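Local coordinates for protein glutathione s-transferase S2 (PDB 5H5L) that binds glutathione as a sigma-class transferase and prostaglandin D synthase, and probably joins its thiol to electrophilic substrates with release of a halide, at residues T90-F95 / G142-G147; N96-S101 / E119-E124; F128-F133 / S158-M163. One frame throughout, in Å; residues are numbered along the deposited sequence.

Interaction 1: residues T90-F95 / G142-G147; sequences TMIDTF and GYLANG
Met91 and Leu144 mark the closest approach of the two backbones, with 7.0 Å between their CA atoms. Residues 90-95 form nearly two turns within helix 82-106, where Phe95 N bonds back to Met91 O, whereas 142-147 is an irregular loop between helices 111-139 and 151-164. The loop therefore meets the helix chiefly through one side chain, Leu144, directed at the helix, where it touches Met91 and Ile92. One methyl of the leucine goes to each neighbour. CD1 meets Ile92 CD1 at 3.8 Å, the two side chains crossing at roughly a right angle and touching methyl to methyl. CD2 lies on the other branch, 4.3 Å from the terminal CE of Met91. The methionine brings CE there by a folded course: turns at chi2 (-50°) and chi3 (-65°) curl the thioether back instead of letting it run straight out from the helix. Its CG, set by the first torsion (chi1 -70°), lies 3.8 Å from Leu144 O. The polar backbone of Leu144 is engaged elsewhere: its N donates to Asp153 OD1 in the first turn of helix 151-164, and its O receives a weak bond from His136 NE2. On another side of the helix, Thr90 and Thr94 hydrogen-bond to Cys62 O and Gln63 NE2 of the second subunit. A branched leucine suits a place that must touch two neighbours at once, and a flexible methionine can mould itself to it. The attraction across this buried contact is thus dispersion and hydrophobic burial, while hydrogen bonds outside it fix where the loop backbone sits.

Interaction 2: residues N96-S101 / E119-E124; sequences NDFRSS and ETLLNE. With GSH (glutathione), chain C.
Leu121 CD1 is the one atom of 119-124 that touches 96-101 closely, resting at 4.2 Å from Phe98 CE1 and at the same 4.2 Å from Ser101 CB. With CG anti to the backbone N (chi1 176°), the leucine swings this methyl across to helix 82-106, where it approaches the Phe98 ring obliquely. The small serine lets the chains close to 7.1 Å between the CA atoms of Ser101 and Leu121. Further out, Phe98 is backed by Phe130 and Met163, and Leu121 by Trp167.

Another side of the same helix is polar. Both carboxylate oxygens of Asp97 accept from the glutathione amine: N1 stands 3.0 Å from OD1 and 3.0 Å from OD2, a forked grip on a group that is probably an ammonium. Gln63 of the second subunit also bonds OD2, which would limit the carboxylate's rotation. Arg99 is tied only weakly to Asn96 OD1 and hydrogen-bonds through NH2 to Tyr155 OH. Since Trp39, Lys43, Val51 and Ser64 of the second subunit also hydrogen-bond the glutathione at Asp97, the arrangement is the shared G-site of the dimeric GST fold, completed by an acid from across the interface.

Interaction 3: residues F128-F133 / S158-M163; sequences FYFNKF and SILEFM
Phe130 points CZ at two methyls, those of Leu160 and Met163, whose side chains come from helix 151-164 to meet it. The leading atom is CZ, which lies 3.7 Å from Leu160 CD2 and 4.2 Å from Met163 CE; the adjoining CE2 also comes within 4.2 Å of Leu160 CD2. Both methyls approach the ring at a slant. Phe130 and Leu160 slide past one another in opposite directions, whereas the methionine heads toward the ring from the opposite side of the gap. The long reach of these residues is needed: the nearest CA atoms of the two segments, those of Phe130 and Leu160, are 11.0 Å apart. Met163 spans its share with a first part that runs extended to sulfur (chi2 -179°), and then bends at chi3 (53°) to set the methyl beside CZ. Within its own helix, the ring of Phe130 has Tyr129 CB in plane at its edge. Around it, Tyr174 meets it edge-to-face, and Ile177 adds an aliphatic neighbour. Elsewhere on helix 111-139, Lys132 reaches the second subunit, bonding to Pro47 O and lying in a cation-pi contact with Tyr48 of that subunit. A flat, rigid ring suits a wide gap between helices, and the leucine and methionine supply methyls that can adapt to the ring. With only carbon atoms touching, the contact depends on shape and on exclusion of water, as expected of the interior of the all-helical GST domain.

How the interactions relate
All three contacts are buried and join apolar side chains of the helical domain, but they differ in place. Interaction 3 lies nearest the chain centre and packs helix against helix. Interaction 1 seats a loop on helix 82-106. Interaction 2 is farthest from the chain centre: its apolar patch has a partly exposed serine, and beside it stands the acid that binds glutathione. Interactions 1 and 2 share helix 82-106, and 2 and 3 share helix 111-139. Aromatic residues join them into one core: Phe95 packs on Ile159 and Leu160, bridging 1 to 3, while Phe98 touches Phe130 and Met163, bridging 2 to 3.

Interaction 1: residues T90-F95 / G142-G147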
loop_
_atom_site.group_PDB
_atom_site.type_symbol
_atom_site.label_atom_id
_atom_site.label_comp_id
_atom_site.label_asym_id
_atom_site.label_seq_id
_atom_site.Cartn_x
_atom_site.Cartn_y
_atom_site.Cartn_z
ATOM N N THR B 90 6.754 5.249 3.327
ATOM C CA THR B 90 5.991 5.256 4.575
ATOM C C THR B 90 4.908 6.334 4.560
ATOM O O THR B 90 3.781 6.084 5.003
ATOM C CB THR B 90 6.907 5.417 5.804
ATOM O OG1 THR B 90 6.116 5.226 6.983
ATOM C CG2 THR B 90 7.507 6.762 5.874
ATOM N N MET B 91 5.210 7.516 4.029
ATOM C CA MET B 91 4.214 8.583 3.965
ATOM C C MET B 91 3.059 8.238 3.032
ATOM O O MET B 91 1.885 8.525 3.335
ATOM C CB MET B 91 4.870 9.891 3.519
ATOM C CG MET B 91 5.816 10.517 4.556
ATOM S SD MET B 91 5.106 10.669 6.212
ATOM C CE MET B 91 3.829 11.817 5.817
ATOM N N ILE B 92 3.341 7.600 1.902
ATOM C CA ILE B 92 2.241 7.283 0.995
ATOM C C ILE B 92 1.394 6.139 1.536
ATOM O O ILE B 92 0.173 6.116 1.336
ATOM C CB ILE B 92 2.789 6.989 -0.420
ATOM C CG1 ILE B 92 3.339 8.293 -1.025
ATOM C CG2 ILE B 92 1.727 6.384 -1.285
ATOM C CD1 ILE B 92 2.296 9.420 -1.126
ATOM N N ASP B 93 2.011 5.152 2.195
ATOM C CA ASP B 93 1.212 4.100 2.788
ATOM C C ASP B 93 0.314 4.682 3.884
ATOM O O ASP B 93 -0.841 4.286 4.031
ATOM C CB ASP B 93 2.101 2.988 3.353
ATOM C CG ASP B 93 2.544 1.946 2.270
ATOM O OD1 ASP B 93 2.184 2.071 1.095
ATOM O OD2 ASP B 93 3.246 0.981 2.629
ATOM N N THR B 94 0.824 5.651 4.637
ATOM C CA THR B 94 0.010 6.307 5.645
ATOM C C THR B 94 -1.120 7.097 4.996
ATOM O O THR B 94 -2.263 7.038 5.454
ATOM C CB THR B 94 0.911 7.187 6.510
ATOM O OG1 THR B 94 1.770 6.308 7.248
ATOM C CG2 THR B 94 0.111 8.025 7.483
ATOM N N PHE B 95 -0.821 7.835 3.927
ATOM C CA PHE B 95 -1.861 8.517 3.169
ATOM C C PHE B 95 -2.909 7.520 2.680
ATOM O O PHE B 95 -4.111 7.802 2.692
ATOM C CB PHE B 95 -1.242 9.259 1.985
ATOM C CG PHE B 95 -2.227 9.955 1.121
ATOM C CD1 PHE B 95 -3.002 10.972 1.621
ATOM C CD2 PHE B 95 -2.349 9.620 -0.216
ATOM C CE1 PHE B 95 -3.891 11.614 0.824
ATOM C CE2 PHE B 95 -3.260 10.274 -1.039
ATOM C CZ PHE B 95 -4.018 11.267 -0.533
ATOM N N GLY B 142 9.266 21.417 2.897
ATOM C CA GLY B 142 8.193 21.732 1.993
ATOM C C GLY B 142 7.788 20.593 1.078
ATOM O O GLY B 142 7.133 20.835 0.056
ATOM N N TYR B 143 8.192 19.361 1.391
ATOM C CA TYR B 143 7.831 18.175 0.613
ATOM C C TYR B 143 7.409 17.069 1.565
ATOM O O TYR B 143 7.594 17.166 2.785
ATOM C CB TYR B 143 9.001 17.710 -0.257
ATOM C CG TYR B 143 9.387 18.715 -1.287
ATOM C CD1 TYR B 143 8.674 18.800 -2.470
ATOM C CD2 TYR B 143 10.451 19.603 -1.078
ATOM C CE1 TYR B 143 9.009 19.721 -3.442
ATOM C CE2 TYR B 143 10.792 20.544 -2.045
ATOM C CZ TYR B 143 10.057 20.586 -3.229
ATOM O OH TYR B 143 10.325 21.473 -4.231
ATOM N N LEU B 144 6.829 16.004 0.998
ATOM C CA LEU B 144 6.463 14.853 1.803
ATOM C C LEU B 144 7.682 14.169 2.378
ATOM O O LEU B 144 7.611 13.633 3.487
ATOM C CB LEU B 144 5.656 13.833 0.996
ATOM C CG LEU B 144 4.148 13.955 0.895
ATOM C CD1 LEU B 144 3.653 12.693 0.154
ATOM C CD2 LEU B 144 3.423 14.136 2.244
ATOM N N ALA B 145 8.811 14.184 1.666
ATOM C CA ALA B 145 9.933 13.379 2.100
ATOM C C ALA B 145 11.247 13.949 1.599
ATOM O O ALA B 145 11.320 14.447 0.472
ATOM C CB ALA B 145 9.795 11.948 1.598
ATOM N N ASN B 146 12.277 13.861 2.453
ATOM C CA ASN B 146 13.680 14.063 2.078
ATOM C C ASN B 146 13.977 15.488 1.591
ATOM O O ASN B 146 14.988 15.729 0.921
ATOM C CB ASN B 146 14.116 13.071 0.999
ATOM C CG ASN B 146 13.846 11.622 1.371
ATOM O OD1 ASN B 146 14.232 11.153 2.444
ATOM N ND2 ASN B 146 13.211 10.897 0.458
ATOM N N GLY B 147 13.119 16.452 1.884
ATOM C CA GLY B 147 13.375 17.801 1.427
ATOM C C GLY B 147 13.447 17.964 -0.071
ATOM O O GLY B 147 14.051 18.919 -0.543
#

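Interaction 2: residues N96-S101 / E119-E124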
loop_
_atom_site.group_PDB
_atom_site.type_symbol
_atom_site.label_atom_id
_atom_site.label_comp_id
_atom_site.label_asym_id
_atom_site.label_seq_id
_atom_site.Cartn_x
_atom_site.Cartn_y
_atom_site.Cartn_z
ATOM N N ASN B 96 -2.476 6.332 2.266
ATOM C CA ASN B 96 -3.460 5.372 1.765
ATOM C C ASN B 96 -4.309 4.816 2.905
ATOM O O ASN B 96 -5.494 4.563 2.701
ATOM C CB ASN B 96 -2.773 4.262 0.978
ATOM C CG ASN B 96 -2.286 4.740 -0.410
ATOM O OD1 ASN B 96 -2.804 5.699 -0.974
ATOM N ND2 ASN B 96 -1.296 4.074 -0.940
ATOM N N ASP B 97 -3.747 4.691 4.116
ATOM C CA ASP B 97 -4.550 4.352 5.280
ATOM C C ASP B 97 -5.606 5.424 5.510
ATOM O O ASP B 97 -6.776 5.118 5.751
ATOM C CB ASP B 97 -3.679 4.243 6.528
ATOM C CG ASP B 97 -2.901 2.963 6.609
ATOM O OD1 ASP B 97 -3.225 2.000 5.883
ATOM O OD2 ASP B 97 -1.950 2.927 7.427
ATOM N N PHE B 98 -5.207 6.695 5.423
ATOM C CA PHE B 98 -6.172 7.792 5.531
ATOM C C PHE B 98 -7.269 7.641 4.506
ATOM O O PHE B 98 -8.462 7.699 4.833
ATOM C CB PHE B 98 -5.507 9.143 5.323
ATOM C CG PHE B 98 -6.485 10.243 4.978
ATOM C CD1 PHE B 98 -7.359 10.733 5.937
ATOM C CD2 PHE B 98 -6.553 10.761 3.709
ATOM C CE1 PHE B 98 -8.266 11.749 5.628
ATOM C CE2 PHE B 98 -7.448 11.767 3.393
ATOM C CZ PHE B 98 -8.315 12.259 4.366
ATOM N N ARG B 99 -6.891 7.440 3.244
ATOM C CA ARG B 99 -7.942 7.523 2.243
ATOM C C ARG B 99 -8.857 6.315 2.273
ATOM O O ARG B 99 -9.954 6.380 1.703
ATOM C CB ARG B 99 -7.362 7.780 0.859
ATOM C CG ARG B 99 -6.800 6.668 0.139
ATOM C CD ARG B 99 -6.329 7.192 -1.248
ATOM N NE ARG B 99 -5.369 6.266 -1.857
ATOM C CZ ARG B 99 -5.705 5.074 -2.335
ATOM N NH1 ARG B 99 -6.975 4.684 -2.276
ATOM N NH2 ARG B 99 -4.780 4.267 -2.858
ATOM N N SER B 100 -8.483 5.266 3.002
ATOM C CA SER B 100 -9.418 4.187 3.267
ATOM C C SER B 100 -10.675 4.703 3.941
ATOM O O SER B 100 -11.770 4.199 3.670
ATOM C CB SER B 100 -8.765 3.132 4.123
ATOM O OG SER B 100 -9.748 2.285 4.644
ATOM N N SER B 101 -10.532 5.713 4.806
ATOM C CA SER B 101 -11.681 6.348 5.440
ATOM C C SER B 101 -12.579 7.003 4.405
ATOM O O SER B 101 -13.813 6.931 4.489
ATOM C CB SER B 101 -11.205 7.368 6.475
ATOM O OG SER B 101 -11.224 6.772 7.744
ATOM N N GLU B 119 -19.145 13.211 9.165
ATOM C CA GLU B 119 -18.858 14.024 10.340
ATOM C C GLU B 119 -17.568 13.570 11.012
ATOM O O GLU B 119 -16.700 14.386 11.358
ATOM C CB GLU B 119 -20.019 13.939 11.335
ATOM C CG GLU B 119 -19.692 14.473 12.752
ATOM C CD GLU B 119 -19.237 13.384 13.749
ATOM O OE1 GLU B 119 -19.700 12.220 13.636
ATOM O OE2 GLU B 119 -18.427 13.701 14.662
ATOM N N THR B 120 -17.455 12.274 11.277
ATOM C CA THR B 120 -16.219 11.764 11.872
ATOM C C THR B 120 -15.031 12.072 10.966
ATOM O O THR B 120 -13.987 12.548 11.427
ATOM C CB THR B 120 -16.350 10.265 12.121
ATOM O OG1 THR B 120 -17.447 10.029 13.012
ATOM C CG2 THR B 120 -15.061 9.675 12.722
ATOM N N LEU B 121 -15.196 11.821 9.661
ATOM C CA LEU B 121 -14.159 12.115 8.683
ATOM C C LEU B 121 -13.732 13.578 8.755
ATOM O O LEU B 121 -12.547 13.895 8.899
ATOM C CB LEU B 121 -14.688 11.761 7.295
ATOM C CG LEU B 121 -13.818 12.077 6.101
ATOM C CD1 LEU B 121 -12.439 11.353 6.220
ATOM C CD2 LEU B 121 -14.604 11.617 4.873
ATOM N N LEU B 122 -14.689 14.496 8.707
ATOM C CA LEU B 122 -14.304 15.897 8.637
ATOM C C LEU B 122 -13.797 16.440 9.971
ATOM O O LEU B 122 -12.875 17.256 9.985
ATOM C CB LEU B 122 -15.478 16.725 8.123
ATOM C CG LEU B 122 -15.850 16.543 6.669
ATOM C CD1 LEU B 122 -17.180 17.229 6.352
ATOM C CD2 LEU B 122 -14.723 17.111 5.820
ATOM N N ASN B 123 -14.337 16.003 11.102
ATOM C CA ASN B 123 -13.942 16.623 12.360
ATOM C C ASN B 123 -12.970 15.806 13.212
ATOM O O ASN B 123 -12.402 16.362 14.148
ATOM C CB ASN B 123 -15.190 16.967 13.186
ATOM C CG ASN B 123 -16.256 17.721 12.363
ATOM O OD1 ASN B 123 -15.967 18.287 11.308
ATOM N ND2 ASN B 123 -17.477 17.759 12.874
ATOM N N GLU B 124 -12.725 14.531 12.904
ATOM C CA GLU B 124 -11.682 13.783 13.600
ATOM C C GLU B 124 -10.596 13.246 12.672
ATOM O O GLU B 124 -9.404 13.533 12.884
ATOM C CB GLU B 124 -12.344 12.662 14.409
ATOM C CG GLU B 124 -12.937 13.202 15.757
ATOM C CD GLU B 124 -14.440 13.016 15.880
ATOM O OE1 GLU B 124 -14.953 11.982 15.397
ATOM O OE2 GLU B 124 -15.109 13.902 16.463
HETATM N N1 GSH C . -1.082 0.109 6.767
HETATM C CA1 GSH C . -0.632 -0.204 8.115
HETATM C C1 GSH C . 0.542 -1.180 8.078
HETATM O O11 GSH C . 1.437 -1.203 8.976
HETATM O O12 GSH C . 0.542 -2.003 7.123
HETATM C CB1 GSH C . -1.782 -0.948 8.846
HETATM C CG1 GSH C . -1.415 -0.992 10.319
HETATM C CD1 GSH C . -2.622 -1.526 11.131
HETATM O OE1 GSH C . -3.680 -1.709 10.643
HETATM N N2 GSH C . -2.316 -1.793 12.528
HETATM C CA2 GSH C . -3.289 -2.326 13.457
HETATM C C2 GSH C . -3.313 -1.475 14.723
HETATM O O2 GSH C . -2.365 -0.866 15.087
HETATM C CB2 GSH C . -2.784 -3.680 13.907
HETATM S SG2 GSH C . -2.475 -4.853 12.568
HETATM N N3 GSH C . -4.534 -1.521 15.506
HETATM C CA3 GSH C . -4.640 -0.823 16.771
HETATM C C3 GSH C . -5.370 0.487 16.604
HETATM O O31 GSH C . -5.636 1.120 17.652
HETATM O O32 GSH C . -5.690 0.905 15.459
#

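Interaction 3: residues F128-F133 / S158-M163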
loop_
_atom_site.group_PDB
_atom_site.type_symbol
_atom_site.label_atom_id
_atom_site.label_comp_id
_atom_site.label_asym_id
_atom_site.label_seq_id
_atom_site.Cartn_x
_atom_site.Cartn_y
_atom_site.Cartn_z
ATOM N N PHE B 128 -6.687 14.643 12.297
ATOM C CA PHE B 128 -5.662 13.753 12.829
ATOM C C PHE B 128 -4.538 13.575 11.816
ATOM O O PHE B 128 -3.365 13.853 12.104
ATOM C CB PHE B 128 -6.270 12.403 13.217
ATOM C CG PHE B 128 -5.255 11.403 13.697
ATOM C CD1 PHE B 128 -4.898 11.352 15.026
ATOM C CD2 PHE B 128 -4.618 10.556 12.803
ATOM C CE1 PHE B 128 -3.951 10.449 15.472
ATOM C CE2 PHE B 128 -3.672 9.653 13.239
ATOM C CZ PHE B 128 -3.336 9.604 14.575
ATOM N N TYR B 129 -4.886 13.155 10.597
ATOM C CA TYR B 129 -3.861 12.925 9.576
ATOM C C TYR B 129 -3.295 14.229 9.047
ATOM O O TYR B 129 -2.078 14.366 8.892
ATOM C CB TYR B 129 -4.419 12.100 8.402
ATOM C CG TYR B 129 -4.558 10.640 8.754
ATOM C CD1 TYR B 129 -3.484 9.768 8.662
ATOM C CD2 TYR B 129 -5.751 10.143 9.204
ATOM C CE1 TYR B 129 -3.623 8.429 9.010
ATOM C CE2 TYR B 129 -5.893 8.827 9.563
ATOM C CZ TYR B 129 -4.838 7.968 9.454
ATOM O OH TYR B 129 -5.006 6.661 9.833
ATOM N N PHE B 130 -4.154 15.204 8.747
ATOM C CA PHE B 130 -3.635 16.364 8.028
ATOM C C PHE B 130 -2.779 17.270 8.904
ATOM O O PHE B 130 -1.877 17.925 8.372
ATOM C CB PHE B 130 -4.758 17.155 7.402
ATOM C CG PHE B 130 -5.302 16.530 6.151
ATOM C CD1 PHE B 130 -5.266 15.150 5.969
ATOM C CD2 PHE B 130 -5.838 17.316 5.164
ATOM C CE1 PHE B 130 -5.764 14.575 4.816
ATOM C CE2 PHE B 130 -6.361 16.757 4.009
ATOM C CZ PHE B 130 -6.319 15.398 3.823
ATOM N N ASN B 131 -3.042 17.358 10.216
ATOM C CA ASN B 131 -2.128 18.128 11.070
ATOM C C ASN B 131 -0.739 17.490 11.049
ATOM O O ASN B 131 0.280 18.182 10.954
ATOM C CB ASN B 131 -2.640 18.212 12.511
ATOM C CG ASN B 131 -3.729 19.269 12.718
ATOM O OD1 ASN B 131 -3.703 20.342 12.134
ATOM N ND2 ASN B 131 -4.668 18.958 13.575
ATOM N N LYS B 132 -0.677 16.153 11.102
ATOM C CA LYS B 132 0.624 15.491 11.046
ATOM C C LYS B 132 1.290 15.673 9.685
ATOM O O LYS B 132 2.498 15.930 9.618
ATOM C CB LYS B 132 0.468 14.014 11.387
ATOM C CG LYS B 132 0.332 13.772 12.906
ATOM C CD LYS B 132 -0.488 12.524 13.176
ATOM C CE LYS B 132 -0.636 12.255 14.656
ATOM N NZ LYS B 132 0.663 11.864 15.305
ATOM N N PHE B 133 0.532 15.505 8.588
ATOM C CA PHE B 133 1.082 15.740 7.254
ATOM C C PHE B 133 1.594 17.168 7.147
ATOM O O PHE B 133 2.684 17.429 6.615
ATOM C CB PHE B 133 0.014 15.526 6.167
ATOM C CG PHE B 133 -0.498 14.110 6.027
ATOM C CD1 PHE B 133 0.171 13.017 6.556
ATOM C CD2 PHE B 133 -1.677 13.887 5.338
ATOM C CE1 PHE B 133 -0.334 11.739 6.397
ATOM C CE2 PHE B 133 -2.191 12.620 5.215
ATOM C CZ PHE B 133 -1.503 11.550 5.732
ATOM N N SER B 158 -2.340 14.819 -6.414
ATOM C CA SER B 158 -3.336 14.462 -7.418
ATOM C C SER B 158 -4.580 13.898 -6.762
ATOM O O SER B 158 -5.700 14.201 -7.186
ATOM C CB SER B 158 -2.748 13.473 -8.433
ATOM O OG SER B 158 -2.521 12.225 -7.811
ATOM N N ILE B 159 -4.413 13.099 -5.694
ATOM C CA ILE B 159 -5.566 12.525 -5.022
ATOM C C ILE B 159 -6.246 13.557 -4.120
ATOM O O ILE B 159 -7.476 13.596 -4.041
ATOM C CB ILE B 159 -5.135 11.247 -4.269
ATOM C CG1 ILE B 159 -4.796 10.163 -5.319
ATOM C CG2 ILE B 159 -6.207 10.763 -3.331
ATOM C CD1 ILE B 159 -4.231 8.895 -4.777
ATOM N N LEU B 160 -5.487 14.424 -3.445
ATOM C CA LEU B 160 -6.123 15.479 -2.644
ATOM C C LEU B 160 -6.977 16.406 -3.509
ATOM O O LEU B 160 -8.038 16.875 -3.078
ATOM C CB LEU B 160 -5.076 16.296 -1.897
ATOM C CG LEU B 160 -4.415 15.639 -0.699
ATOM C CD1 LEU B 160 -3.530 16.623 -0.008
ATOM C CD2 LEU B 160 -5.423 15.075 0.288
ATOM N N GLU B 161 -6.524 16.684 -4.728
ATOM C CA GLU B 161 -7.307 17.492 -5.655
ATOM C C GLU B 161 -8.684 16.880 -5.864
ATOM O O GLU B 161 -9.698 17.580 -5.870
ATOM C CB GLU B 161 -6.535 17.617 -6.970
ATOM C CG GLU B 161 -7.363 17.981 -8.175
ATOM C CD GLU B 161 -6.490 18.195 -9.382
ATOM O OE1 GLU B 161 -6.567 17.386 -10.328
ATOM O OE2 GLU B 161 -5.691 19.153 -9.356
ATOM N N PHE B 162 -8.743 15.564 -5.987
ATOM C CA PHE B 162 -10.029 14.908 -6.077
ATOM C C PHE B 162 -10.884 15.208 -4.857
ATOM O O PHE B 162 -12.090 15.421 -4.975
ATOM C CB PHE B 162 -9.823 13.404 -6.240
ATOM C CG PHE B 162 -11.087 12.639 -6.482
ATOM C CD1 PHE B 162 -11.570 12.485 -7.766
ATOM C CD2 PHE B 162 -11.793 12.066 -5.426
ATOM C CE1 PHE B 162 -12.740 11.768 -8.005
ATOM C CE2 PHE B 162 -12.956 11.355 -5.656
ATOM C CZ PHE B 162 -13.427 11.203 -6.953
ATOM N N MET B 163 -10.290 15.211 -3.669
ATOM C CA MET B 163 -11.074 15.528 -2.483
ATOM C C MET B 163 -11.606 16.950 -2.533
ATOM O O MET B 163 -12.708 17.226 -2.057
ATOM C CB MET B 163 -10.235 15.366 -1.230
ATOM C CG MET B 163 -9.865 13.936 -0.895
ATOM S SD MET B 163 -8.895 13.876 0.616
ATOM C CE MET B 163 -9.917 14.789 1.765
#